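PDB 2P3N: fructose-1,6-bisphosphatase/inositol-1-monophosphatase from Thermotoga maritima, which hydrolyses phosphate monoesters with magnesium as cofactor, acting on both inositol 1-phosphate and fructose 1,6-bisphosphate as well as several other phosphorylated compounds. Local coordinates for residues A[91-96]-A[172-177]; A[109-114]-A[202-207]; A[154-159]-A[248-253]; A[192-197]-A[229-234]. All blocks are in the same frame, centred on the assembly; numbering follows the deposited sequence.

Contact 1: A[91-96]-A[172-177]; sequences LPNFSI and RILGSA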
loop_
_atom_site.group_PDB
_atom_site.type_symbol
_atom_site.label_atom_id
_atom_site.label_comp_id
_atom_site.label_asym_id
_atom_site.label_seq_id
_atom_site.Cartn_x
_atom_site.Cartn_y
_atom_site.Cartn_z
ATOM N N LEU A 91 12.168 -7.411 -8.377
ATOM C CA LEU A 91 12.361 -7.251 -6.941
ATOM C C LEU A 91 12.002 -5.826 -6.563
ATOM O O LEU A 91 12.323 -4.881 -7.288
ATOM C CB LEU A 91 13.800 -7.531 -6.543
ATOM C CG LEU A 91 14.134 -9.017 -6.520
ATOM C CD1 LEU A 91 15.644 -9.213 -6.407
ATOM C CD2 LEU A 91 13.396 -9.664 -5.366
ATOM N N PRO A 92 11.328 -5.652 -5.418
ATOM C CA PRO A 92 10.913 -4.325 -4.939
ATOM C C PRO A 92 11.994 -3.347 -4.481
ATOM O O PRO A 92 11.711 -2.158 -4.310
ATOM C CB PRO A 92 9.919 -4.658 -3.826
ATOM C CG PRO A 92 10.412 -5.999 -3.319
ATOM C CD PRO A 92 10.749 -6.727 -4.587
ATOM N N ASN A 93 13.225 -3.823 -4.301
ATOM C CA ASN A 93 14.297 -2.937 -3.837
ATOM C C ASN A 93 14.982 -2.075 -4.889
ATOM O O ASN A 93 16.144 -2.283 -5.237
ATOM C CB ASN A 93 15.359 -3.717 -3.047
ATOM C CG ASN A 93 14.841 -4.200 -1.708
ATOM O OD1 ASN A 93 14.106 -5.184 -1.631
ATOM N ND2 ASN A 93 15.207 -3.501 -0.649
ATOM N N PHE A 94 14.243 -1.100 -5.392
ATOM C CA PHE A 94 14.785 -0.158 -6.354
ATOM C C PHE A 94 14.191 1.190 -5.967
ATOM O O PHE A 94 13.148 1.245 -5.308
ATOM C CB PHE A 94 14.424 -0.563 -7.790
ATOM C CG PHE A 94 12.969 -0.471 -8.109
ATOM C CD1 PHE A 94 12.433 0.703 -8.632
ATOM C CD2 PHE A 94 12.133 -1.558 -7.907
ATOM C CE1 PHE A 94 11.084 0.791 -8.952
ATOM C CE2 PHE A 94 10.768 -1.479 -8.227
ATOM C CZ PHE A 94 10.248 -0.299 -8.750
ATOM N N SER A 95 14.862 2.274 -6.343
ATOM C CA SER A 95 14.392 3.603 -5.999
ATOM C C SER A 95 14.837 4.671 -6.985
ATOM O O SER A 95 15.601 4.403 -7.918
ATOM C CB SER A 95 14.896 3.968 -4.604
ATOM O OG SER A 95 16.296 3.779 -4.504
ATOM N N ILE A 96 14.326 5.881 -6.774
ATOM C CA ILE A 96 14.668 7.037 -7.589
ATOM C C ILE A 96 15.360 7.979 -6.625
ATOM O O ILE A 96 14.876 8.209 -5.525
ATOM C CB ILE A 96 13.436 7.770 -8.139
ATOM C CG1 ILE A 96 12.484 6.793 -8.833
ATOM C CG2 ILE A 96 13.878 8.818 -9.138
ATOM C CD1 ILE A 96 11.246 7.500 -9.425
ATOM N N ARG A 172 23.241 -7.683 5.073
ATOM C CA ARG A 172 22.248 -7.579 4.007
ATOM C C ARG A 172 22.768 -7.036 2.680
ATOM O O ARG A 172 23.635 -6.160 2.632
ATOM C CB ARG A 172 21.069 -6.711 4.466
ATOM C CG ARG A 172 20.208 -7.334 5.564
ATOM C CD ARG A 172 19.716 -8.730 5.156
ATOM N NE ARG A 172 19.009 -9.421 6.236
ATOM C CZ ARG A 172 19.178 -10.707 6.538
ATOM N NH1 ARG A 172 18.488 -11.249 7.534
ATOM N NH2 ARG A 172 20.044 -11.449 5.854
ATOM N N ILE A 173 22.215 -7.589 1.605
ATOM C CA ILE A 173 22.534 -7.197 0.234
ATOM C C ILE A 173 21.168 -7.131 -0.452
ATOM O O ILE A 173 20.697 -8.127 -1.012
ATOM C CB ILE A 173 23.390 -8.259 -0.460
ATOM C CG1 ILE A 173 24.734 -8.378 0.251
ATOM C CG2 ILE A 173 23.573 -7.896 -1.920
ATOM C CD1 ILE A 173 25.645 -9.416 -0.350
ATOM N N LEU A 174 20.549 -5.952 -0.396
ATOM C CA LEU A 174 19.209 -5.732 -0.934
ATOM C C LEU A 174 19.136 -5.367 -2.397
ATOM O O LEU A 174 18.248 -5.839 -3.100
ATOM C CB LEU A 174 18.501 -4.650 -0.127
ATOM C CG LEU A 174 18.634 -4.718 1.394
ATOM C CD1 LEU A 174 20.062 -4.350 1.800
ATOM C CD2 LEU A 174 17.649 -3.746 2.026
ATOM N N GLY A 175 20.034 -4.497 -2.852
ATOM C CA GLY A 175 20.028 -4.136 -4.258
ATOM C C GLY A 175 19.994 -2.668 -4.613
ATOM O O GLY A 175 20.253 -2.316 -5.765
ATOM N N SER A 176 19.688 -1.811 -3.644
ATOM C CA SER A 176 19.622 -0.382 -3.914
ATOM C C SER A 176 20.556 0.428 -3.028
ATOM O O SER A 176 20.365 0.519 -1.818
ATOM C CB SER A 176 18.181 0.120 -3.746
ATOM O OG SER A 176 18.035 1.446 -4.237
ATOM N N ALA A 177 21.568 1.015 -3.650
ATOM C CA ALA A 177 22.542 1.833 -2.944
ATOM C C ALA A 177 21.856 2.959 -2.163
ATOM O O ALA A 177 21.952 3.041 -0.935
ATOM C CB ALA A 177 23.527 2.422 -3.943
#
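Asn93 and Ser95 meet Leu174 and Ser176 in a buried contact between a turn leading into strand 95-102 and a loop ending at the N-cap of helix 177-185. The two serines make its polar link: Ser95 OG and Ser176 OG are 2.9 Å apart and hydrogen-bonded. Ser176 OG, swung opposite its own backbone N (chi1 -169°), also bonds Asp82 O, and two bonds therefore grip this buried hydroxyl beside Asp82, which probably binds substrate, as in related phosphatases. The amide of Asn93 crosses the Leu174 side chain obliquely, with ND2 3.5 Å from Leu174 CB and 3.6 Å from Leu174 CD2. Asn93 is also the centre of an inverse gamma turn, closed by Phe94 N to Pro92 O at 2.9 Å, and its carbonyl O lies 3.5 Å from Ser176 CB. Replacing Asn93 by alanine would remove the amide and would probably open a gap beside Leu174 CB and CD2. Helix 177-185 closes over the contact, Leu179 touching Asn93 and Ser95 while Tyr183 and Asn180 meet Leu174. Phe94 points the other way, to helix 2-21.

Contact 2: A[109-114]-A[202-207]; sequences GVVHAP and IAAGLI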
loop_
_atom_site.group_PDB
_atom_site.type_symbol
_atom_site.label_atom_id
_atom_site.label_comp_id
_atom_site.label_asym_id
_atom_site.label_seq_id
_atom_site.Cartn_x
_atom_site.Cartn_y
_atom_site.Cartn_z
ATOM N N GLY A 109 18.107 15.888 -0.075
ATOM C CA GLY A 109 18.172 14.540 -0.602
ATOM C C GLY A 109 16.833 13.837 -0.481
ATOM O O GLY A 109 16.116 14.004 0.500
ATOM N N VAL A 110 16.470 13.065 -1.489
ATOM C CA VAL A 110 15.222 12.327 -1.434
ATOM C C VAL A 110 15.388 11.011 -2.179
ATOM O O VAL A 110 15.969 10.969 -3.266
ATOM C CB VAL A 110 14.039 13.155 -2.005
ATOM C CG1 VAL A 110 14.470 13.897 -3.235
ATOM C CG2 VAL A 110 12.866 12.244 -2.319
ATOM N N VAL A 111 14.927 9.930 -1.553
ATOM C CA VAL A 111 15.000 8.589 -2.137
ATOM C C VAL A 111 13.576 8.039 -2.108
ATOM O O VAL A 111 12.915 8.069 -1.072
ATOM C CB VAL A 111 15.934 7.640 -1.313
ATOM C CG1 VAL A 111 15.976 6.254 -1.942
ATOM C CG2 VAL A 111 17.328 8.203 -1.249
ATOM N N HIS A 112 13.093 7.553 -3.244
ATOM C CA HIS A 112 11.738 7.020 -3.298
ATOM C C HIS A 112 11.654 5.614 -3.892
ATOM O O HIS A 112 11.804 5.433 -5.099
ATOM C CB HIS A 112 10.820 7.973 -4.078
ATOM C CG HIS A 112 9.422 7.460 -4.241
ATOM N ND1 HIS A 112 8.591 7.217 -3.170
ATOM C CD2 HIS A 112 8.723 7.108 -5.347
ATOM C CE1 HIS A 112 7.440 6.738 -3.609
ATOM N NE2 HIS A 112 7.493 6.664 -4.926
ATOM N N ALA A 113 11.420 4.628 -3.024
ATOM C CA ALA A 113 11.285 3.239 -3.441
ATOM C C ALA A 113 9.810 3.081 -3.757
ATOM O O ALA A 113 8.977 2.957 -2.861
ATOM C CB ALA A 113 11.691 2.308 -2.321
ATOM N N PRO A 114 9.472 3.081 -5.052
ATOM C CA PRO A 114 8.100 2.956 -5.565
ATOM C C PRO A 114 7.299 1.733 -5.125
ATOM O O PRO A 114 6.196 1.866 -4.599
ATOM C CB PRO A 114 8.293 2.998 -7.086
ATOM C CG PRO A 114 9.629 3.717 -7.266
ATOM C CD PRO A 114 10.447 3.123 -6.160
ATOM N N ILE A 202 25.014 8.018 -4.070
ATOM C CA ILE A 202 25.141 8.399 -2.666
ATOM C C ILE A 202 24.873 9.842 -2.227
ATOM O O ILE A 202 24.861 10.118 -1.030
ATOM C CB ILE A 202 26.541 7.988 -2.126
ATOM C CG1 ILE A 202 27.647 8.469 -3.072
ATOM C CG2 ILE A 202 26.620 6.486 -1.990
ATOM C CD1 ILE A 202 27.879 9.972 -3.057
ATOM N N ALA A 203 24.647 10.756 -3.164
ATOM C CA ALA A 203 24.410 12.158 -2.807
ATOM C C ALA A 203 23.192 12.375 -1.910
ATOM O O ALA A 203 23.216 13.222 -1.011
ATOM C CB ALA A 203 24.278 13.010 -4.074
ATOM N N ALA A 204 22.125 11.621 -2.159
ATOM C CA ALA A 204 20.913 11.769 -1.373
ATOM C C ALA A 204 21.036 11.002 -0.078
ATOM O O ALA A 204 20.661 11.499 0.977
ATOM C CB ALA A 204 19.716 11.283 -2.160
ATOM N N GLY A 205 21.572 9.791 -0.158
ATOM C CA GLY A 205 21.723 8.976 1.034
ATOM C C GLY A 205 22.718 9.553 2.022
ATOM O O GLY A 205 22.761 9.158 3.186
ATOM N N LEU A 206 23.516 10.502 1.558
ATOM C CA LEU A 206 24.515 11.119 2.406
ATOM C C LEU A 206 23.927 12.126 3.394
ATOM O O LEU A 206 24.202 12.049 4.591
ATOM C CB LEU A 206 25.579 11.791 1.546
ATOM C CG LEU A 206 26.742 12.380 2.337
ATOM C CD1 LEU A 206 28.054 12.015 1.672
ATOM C CD2 LEU A 206 26.571 13.883 2.440
ATOM N N ILE A 207 23.118 13.064 2.907
ATOM C CA ILE A 207 22.532 14.054 3.797
ATOM C C ILE A 207 21.465 13.431 4.689
ATOM O O ILE A 207 21.223 13.896 5.801
ATOM C CB ILE A 207 21.922 15.247 3.007
ATOM C CG1 ILE A 207 21.396 16.300 3.993
ATOM C CG2 ILE A 207 20.815 14.770 2.077
ATOM C CD1 ILE A 207 21.053 17.642 3.367
#
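Ala204 sits directly on the backbone of Gly109 and Val110, a close helix-on-sheet contact in the middle of the alpha-beta-alpha-beta-alpha sandwich of the inositol monophosphatase fold. Its CB is 3.9 Å from Gly109 CA and 3.8 Å from Val110 N. Val111 adds a methyl to the same patch: CG2, opposite the carbonyl carbon and beside the backbone N, lies 4.0 Å from Ala204 CB. One turn on, the CG2 branch of Ile207 comes down on Gly109 N at 3.6 Å. The small residues allow the segment axes to approach to 6.5 Å, crossing at -111°. A side chain on Gly109 would run into both Ile207 CG2 and Ala204 O.

The strand is held in place by its neighbours, with backbone bonds from Gly109 to Ala122 and from Val111 to Leu120 on one edge and from Val110 to Leu98 on the other. Val110 points away from the helix, onto Ser7 of helix 2-21. The far side of helix 199-211 carries Ile202 and Leu206 onto Phe231 of strand 230-234, which places this helix between the two sheets. The helix is kinked here, the N atoms of Ala204 and Gly205 having no bond to the preceding turn, and the turn around them is spanned by a weak bond from Leu206 N to Ile202 O, 2.9 Å long.

Contact 3: A[154-159]-A[248-253]; sequences VDFTGK and EVVEEI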
loop_
_atom_site.group_PDB
_atom_site.type_symbol
_atom_site.label_atom_id
_atom_site.label_comp_id
_atom_site.label_asym_id
_atom_site.label_seq_id
_atom_site.Cartn_x
_atom_site.Cartn_y
_atom_site.Cartn_z
ATOM N N VAL A 154 33.024 -6.647 -6.885
ATOM C CA VAL A 154 34.017 -7.600 -7.355
ATOM C C VAL A 154 34.259 -8.732 -6.353
ATOM O O VAL A 154 33.441 -9.639 -6.219
ATOM C CB VAL A 154 35.349 -6.851 -7.672
ATOM C CG1 VAL A 154 35.855 -6.120 -6.429
ATOM C CG2 VAL A 154 36.388 -7.816 -8.213
ATOM N N ASP A 155 35.384 -8.673 -5.653
ATOM C CA ASP A 155 35.740 -9.685 -4.675
ATOM C C ASP A 155 35.460 -9.147 -3.285
ATOM O O ASP A 155 35.492 -9.886 -2.302
ATOM C CB ASP A 155 37.225 -10.021 -4.795
ATOM C CG ASP A 155 37.563 -10.738 -6.090
ATOM O OD1 ASP A 155 37.262 -10.202 -7.175
ATOM O OD2 ASP A 155 38.140 -11.846 -6.021
ATOM N N PHE A 156 35.196 -7.847 -3.221
ATOM C CA PHE A 156 34.920 -7.152 -1.969
ATOM C C PHE A 156 33.785 -7.773 -1.158
ATOM O O PHE A 156 33.969 -8.185 -0.008
ATOM C CB PHE A 156 34.583 -5.695 -2.271
ATOM C CG PHE A 156 34.340 -4.868 -1.053
ATOM C CD1 PHE A 156 33.130 -4.944 -0.373
ATOM C CD2 PHE A 156 35.335 -4.024 -0.569
ATOM C CE1 PHE A 156 32.911 -4.194 0.773
ATOM C CE2 PHE A 156 35.131 -3.265 0.579
ATOM C CZ PHE A 156 33.915 -3.349 1.254
ATOM N N THR A 157 32.605 -7.811 -1.764
ATOM C CA THR A 157 31.420 -8.359 -1.129
ATOM C C THR A 157 31.712 -9.669 -0.417
ATOM O O THR A 157 31.841 -9.693 0.803
ATOM C CB THR A 157 30.302 -8.579 -2.168
ATOM O OG1 THR A 157 29.908 -7.315 -2.718
ATOM C CG2 THR A 157 29.101 -9.236 -1.525
ATOM N N GLY A 158 31.817 -10.748 -1.189
ATOM C CA GLY A 158 32.084 -12.060 -0.622
ATOM C C GLY A 158 33.098 -12.083 0.508
ATOM O O GLY A 158 32.964 -12.863 1.450
ATOM N N LYS A 159 34.117 -11.234 0.415
ATOM C CA LYS A 159 35.146 -11.165 1.447
ATOM C C LYS A 159 34.639 -10.406 2.663
ATOM O O LYS A 159 34.783 -10.870 3.796
ATOM C CB LYS A 159 36.411 -10.485 0.906
ATOM C CG LYS A 159 37.280 -11.389 0.055
ATOM C CD LYS A 159 37.850 -12.527 0.890
ATOM C CE LYS A 159 38.564 -13.550 0.024
ATOM N NZ LYS A 159 37.623 -14.247 -0.898
ATOM N N GLU A 248 40.640 -4.046 6.258
ATOM C CA GLU A 248 41.186 -5.371 6.480
ATOM C C GLU A 248 40.947 -6.165 5.194
ATOM O O GLU A 248 41.809 -6.921 4.744
ATOM C CB GLU A 248 40.459 -6.031 7.652
ATOM C CG GLU A 248 41.020 -7.374 8.077
ATOM C CD GLU A 248 40.161 -8.052 9.134
ATOM O OE1 GLU A 248 39.098 -8.613 8.780
ATOM O OE2 GLU A 248 40.549 -8.017 10.323
ATOM N N VAL A 249 39.768 -5.971 4.607
ATOM C CA VAL A 249 39.370 -6.648 3.369
ATOM C C VAL A 249 40.030 -6.003 2.156
ATOM O O VAL A 249 40.422 -6.688 1.207
ATOM C CB VAL A 249 37.833 -6.573 3.148
ATOM C CG1 VAL A 249 37.440 -7.357 1.900
ATOM C CG2 VAL A 249 37.106 -7.098 4.359
ATOM N N VAL A 250 40.133 -4.680 2.190
ATOM C CA VAL A 250 40.730 -3.934 1.095
ATOM C C VAL A 250 42.192 -4.311 0.907
ATOM O O VAL A 250 42.649 -4.506 -0.220
ATOM C CB VAL A 250 40.639 -2.407 1.334
ATOM C CG1 VAL A 250 41.315 -1.662 0.191
ATOM C CG2 VAL A 250 39.182 -1.980 1.449
ATOM N N GLU A 251 42.924 -4.414 2.009
ATOM C CA GLU A 251 44.329 -4.763 1.926
ATOM C C GLU A 251 44.488 -6.185 1.406
ATOM O O GLU A 251 45.308 -6.443 0.524
ATOM C CB GLU A 251 44.989 -4.640 3.292
ATOM C CG GLU A 251 46.501 -4.713 3.236
ATOM C CD GLU A 251 47.119 -4.891 4.605
ATOM O OE1 GLU A 251 46.888 -5.954 5.225
ATOM O OE2 GLU A 251 47.831 -3.971 5.062
ATOM N N GLU A 252 43.698 -7.108 1.952
ATOM C CA GLU A 252 43.755 -8.508 1.536
ATOM C C GLU A 252 43.637 -8.675 0.021
ATOM O O GLU A 252 44.384 -9.444 -0.588
ATOM C CB GLU A 252 42.640 -9.309 2.207
ATOM C CG GLU A 252 42.521 -10.727 1.673
ATOM C CD GLU A 252 41.241 -11.412 2.115
ATOM O OE1 GLU A 252 40.147 -10.878 1.816
ATOM O OE2 GLU A 252 41.326 -12.484 2.758
ATOM N N ILE A 253 42.687 -7.962 -0.576
ATOM C CA ILE A 253 42.458 -8.023 -2.016
ATOM C C ILE A 253 43.507 -7.198 -2.757
ATOM O O ILE A 253 44.053 -7.631 -3.773
ATOM C CB ILE A 253 41.057 -7.473 -2.381
ATOM C CG1 ILE A 253 39.976 -8.215 -1.590
ATOM C CG2 ILE A 253 40.815 -7.618 -3.878
ATOM C CD1 ILE A 253 38.577 -7.668 -1.805
#
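Lys159 and Glu252 cross at about a right angle, the carboxylate lying against the aliphatic part of the lysine and not its ammonium. Glu252 OE1 is 3.0 Å from Lys159 CD, whereas Lys159 NZ stays 5.0 Å from Glu252 OE1. The lysine chain bends at chi2 (-65°) and again at chi4, carrying NZ away from Glu252 to salt bridges with Glu162 and with Glu162 of the second subunit. Glu252 OE1 is buried without a polar partner in the model; OE2 has a long, weak ion pair with Arg163. At its root Lys159 is tightly packed, CB lying 3.4 Å from Val249 CG1. Ile253 reaches across the first helical turn with CD1, 3.7 Å from Phe156 N and 4.0 Å from Asp155 CB. The ring of Phe156 turns an edge to Val250, with CE2 and Val250 CG2 4.3 Å apart. With a leucine in place of Lys159, the Glu162 carboxylates of the two subunits would probably lose the positive charge they share. The contact thus docks the end of helix 239-253 on the start of helix 156-167, while Phe156 packs on Trp195 from strand 191-195 and on Phe160, and Val250 on Phe219 in the loop after strand 215-217.

Contact 4: A[192-197]-A[229-234]; sequences FVTWRI and KNFIFS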
loop_
_atom_site.group_PDB
_atom_site.type_symbol
_atom_site.label_atom_id
_atom_site.label_comp_id
_atom_site.label_asym_id
_atom_site.label_seq_id
_atom_site.Cartn_x
_atom_site.Cartn_y
_atom_site.Cartn_z
ATOM N N PHE A 192 26.238 0.826 6.269
ATOM C CA PHE A 192 26.259 0.490 4.850
ATOM C C PHE A 192 27.589 0.947 4.249
ATOM O O PHE A 192 28.037 2.075 4.486
ATOM C CB PHE A 192 25.068 1.167 4.141
ATOM C CG PHE A 192 25.016 0.930 2.646
ATOM C CD1 PHE A 192 25.065 -0.358 2.119
ATOM C CD2 PHE A 192 24.926 2.006 1.763
ATOM C CE1 PHE A 192 25.025 -0.570 0.733
ATOM C CE2 PHE A 192 24.885 1.803 0.385
ATOM C CZ PHE A 192 24.936 0.515 -0.131
ATOM N N VAL A 193 28.213 0.059 3.476
ATOM C CA VAL A 193 29.499 0.338 2.843
ATOM C C VAL A 193 29.489 0.065 1.337
ATOM O O VAL A 193 29.062 -1.008 0.898
ATOM C CB VAL A 193 30.609 -0.504 3.502
ATOM C CG1 VAL A 193 30.739 -0.123 4.970
ATOM C CG2 VAL A 193 30.278 -1.979 3.388
ATOM N N THR A 194 29.951 1.043 0.555
ATOM C CA THR A 194 29.999 0.921 -0.905
ATOM C C THR A 194 31.413 1.073 -1.444
ATOM O O THR A 194 32.314 1.543 -0.748
ATOM C CB THR A 194 29.124 1.974 -1.628
ATOM O OG1 THR A 194 29.620 3.288 -1.349
ATOM C CG2 THR A 194 27.687 1.878 -1.186
ATOM N N TRP A 195 31.581 0.708 -2.710
ATOM C CA TRP A 195 32.882 0.742 -3.359
ATOM C C TRP A 195 32.753 1.084 -4.838
ATOM O O TRP A 195 32.006 0.440 -5.570
ATOM C CB TRP A 195 33.525 -0.633 -3.206
ATOM C CG TRP A 195 35.001 -0.635 -3.223
ATOM C CD1 TRP A 195 35.827 0.402 -2.900
ATOM C CD2 TRP A 195 35.847 -1.767 -3.461
ATOM N NE1 TRP A 195 37.140 -0.016 -2.913
ATOM C CE2 TRP A 195 37.181 -1.342 -3.253
ATOM C CE3 TRP A 195 35.609 -3.100 -3.826
ATOM C CZ2 TRP A 195 38.277 -2.208 -3.394
ATOM C CZ3 TRP A 195 36.703 -3.965 -3.967
ATOM C CH2 TRP A 195 38.018 -3.511 -3.749
ATOM N N ARG A 196 33.498 2.093 -5.273
ATOM C CA ARG A 196 33.479 2.515 -6.668
ATOM C C ARG A 196 32.077 2.884 -7.118
ATOM O O ARG A 196 31.544 2.283 -8.047
ATOM C CB ARG A 196 34.007 1.403 -7.579
ATOM C CG ARG A 196 35.278 0.731 -7.091
ATOM C CD ARG A 196 35.927 -0.055 -8.216
ATOM N NE ARG A 196 36.843 -1.075 -7.722
ATOM C CZ ARG A 196 36.462 -2.148 -7.035
ATOM N NH1 ARG A 196 35.179 -2.345 -6.755
ATOM N NH2 ARG A 196 37.364 -3.036 -6.644
ATOM N N ILE A 197 31.485 3.874 -6.458
ATOM C CA ILE A 197 30.139 4.327 -6.793
ATOM C C ILE A 197 30.177 5.789 -7.255
ATOM O O ILE A 197 31.090 6.531 -6.902
ATOM C CB ILE A 197 29.201 4.205 -5.568
ATOM C CG1 ILE A 197 29.538 5.278 -4.526
ATOM C CG2 ILE A 197 29.342 2.826 -4.945
ATOM C CD1 ILE A 197 30.928 5.194 -3.980
ATOM N N LYS A 229 35.044 8.244 -3.324
ATOM C CA LYS A 229 34.953 6.965 -4.024
ATOM C C LYS A 229 34.468 5.794 -3.167
ATOM O O LYS A 229 33.786 4.894 -3.665
ATOM C CB LYS A 229 36.307 6.626 -4.662
ATOM C CG LYS A 229 37.517 6.837 -3.751
ATOM C CD LYS A 229 38.826 6.470 -4.448
ATOM C CE LYS A 229 40.017 6.747 -3.552
ATOM N NZ LYS A 229 41.291 6.333 -4.185
ATOM N N ASN A 230 34.825 5.801 -1.886
ATOM C CA ASN A 230 34.417 4.740 -0.968
ATOM C C ASN A 230 33.469 5.355 0.045
ATOM O O ASN A 230 33.646 6.510 0.439
ATOM C CB ASN A 230 35.621 4.167 -0.219
ATOM C CG ASN A 230 36.915 4.324 -0.981
ATOM O OD1 ASN A 230 37.022 3.913 -2.140
ATOM N ND2 ASN A 230 37.917 4.920 -0.327
ATOM N N PHE A 231 32.482 4.580 0.489
ATOM C CA PHE A 231 31.506 5.092 1.445
ATOM C C PHE A 231 31.140 4.175 2.590
ATOM O O PHE A 231 30.880 2.985 2.407
ATOM C CB PHE A 231 30.234 5.505 0.707
ATOM C CG PHE A 231 30.313 6.870 0.097
ATOM C CD1 PHE A 231 30.106 7.996 0.873
ATOM C CD2 PHE A 231 30.623 7.030 -1.242
ATOM C CE1 PHE A 231 30.205 9.255 0.328
ATOM C CE2 PHE A 231 30.725 8.287 -1.791
ATOM C CZ PHE A 231 30.515 9.404 -1.001
ATOM N N ILE A 232 31.116 4.760 3.780
ATOM C CA ILE A 232 30.765 4.035 4.985
ATOM C C ILE A 232 29.673 4.804 5.712
ATOM O O ILE A 232 29.922 5.887 6.249
ATOM C CB ILE A 232 31.984 3.875 5.937
ATOM C CG1 ILE A 232 33.119 3.133 5.216
ATOM C CG2 ILE A 232 31.569 3.109 7.204
ATOM C CD1 ILE A 232 34.382 2.969 6.039
ATOM N N PHE A 233 28.461 4.251 5.700
ATOM C CA PHE A 233 27.321 4.863 6.386
ATOM C C PHE A 233 27.114 4.109 7.696
ATOM O O PHE A 233 27.127 2.873 7.719
ATOM C CB PHE A 233 26.043 4.765 5.543
ATOM C CG PHE A 233 26.135 5.451 4.206
ATOM C CD1 PHE A 233 26.717 4.809 3.118
ATOM C CD2 PHE A 233 25.630 6.739 4.034
ATOM C CE1 PHE A 233 26.790 5.440 1.880
ATOM C CE2 PHE A 233 25.703 7.378 2.800
ATOM C CZ PHE A 233 26.283 6.728 1.721
ATOM N N SER A 234 26.913 4.840 8.786
ATOM C CA SER A 234 26.732 4.183 10.069
ATOM C C SER A 234 25.952 5.038 11.066
ATOM O O SER A 234 25.743 6.229 10.848
ATOM C CB SER A 234 28.111 3.838 10.651
ATOM O OG SER A 234 28.074 2.681 11.472
#
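The rings of Phe192 and Phe233 lie side by side on neighbouring antiparallel strands, their planes 26° apart but slid so far, with centroids 5.8 Å from each other, that they barely overlap. Phe233 also turns an edge to the opposite backbone, where Phe192 O lies in the ring plane, 3.3 Å from Phe233 CD1. Ile197 CD1 comes up at the edge of the Phe231 ring, although the modelled place of that methyl is doubtful. Trp195 has Asn230 OD1 at its edge, 3.8 Å from Trp195 CD1, and the guanidinium of Arg196 over one face, with Arg196 CZ 3.4 Å above the ring plane towards the rim. Arg196 probably contacts the substrate, as in related enzymes.

These strands belong to the smaller sheet of the alpha-beta-alpha-beta-alpha sandwich. In the hydrogen-bonded pair Thr194 and Phe231, Thr194 N reaches Phe231 O at 2.8 Å in the carbonyl plane. The return bond from Phe231 N to Thr194 O is longer, 3.3 Å, and nearly straight (175°), but comes from 45° out of the carbonyl plane. Val193 and Ile232 form the non-hydrogen-bonded pair, with Val193 CG1 and Ile232 CG2 4.0 Å apart, and face helix 239-253. Phe192, Phe231 and Phe233 line the other face, against helices 177-185 and 199-211. On that face Thr194 OG1, set between its own backbone N and carbonyl carbon, is buried without a polar partner in the model and lies 3.1 Å from Phe231 CB.

Contacts 1 and 2 share the larger sheet, where Ile96 O and His112 N, 3.0 Å apart, probably bond the neighbouring strands. Contact 4 lies in the smaller sheet, and the helix of contact 2 joins the two: Gly205 O is 3.5 Å from Phe233 CE2. Contact 3 lies farther out, its centre about 13 Å from that of contact 4, which it meets through Phe156 CB and Trp195 CE3, 3.2 Å apart. Of contacts 1, 2 and 4, contact 1 comes nearest the bound magnesium, the Ser176 side chain lying about 8 Å from it, against about 11 Å for Val111 and Ile197. Contacts 1 and 4 both hold probable substrate residues; contacts 1 and 3 both touch the second subunit.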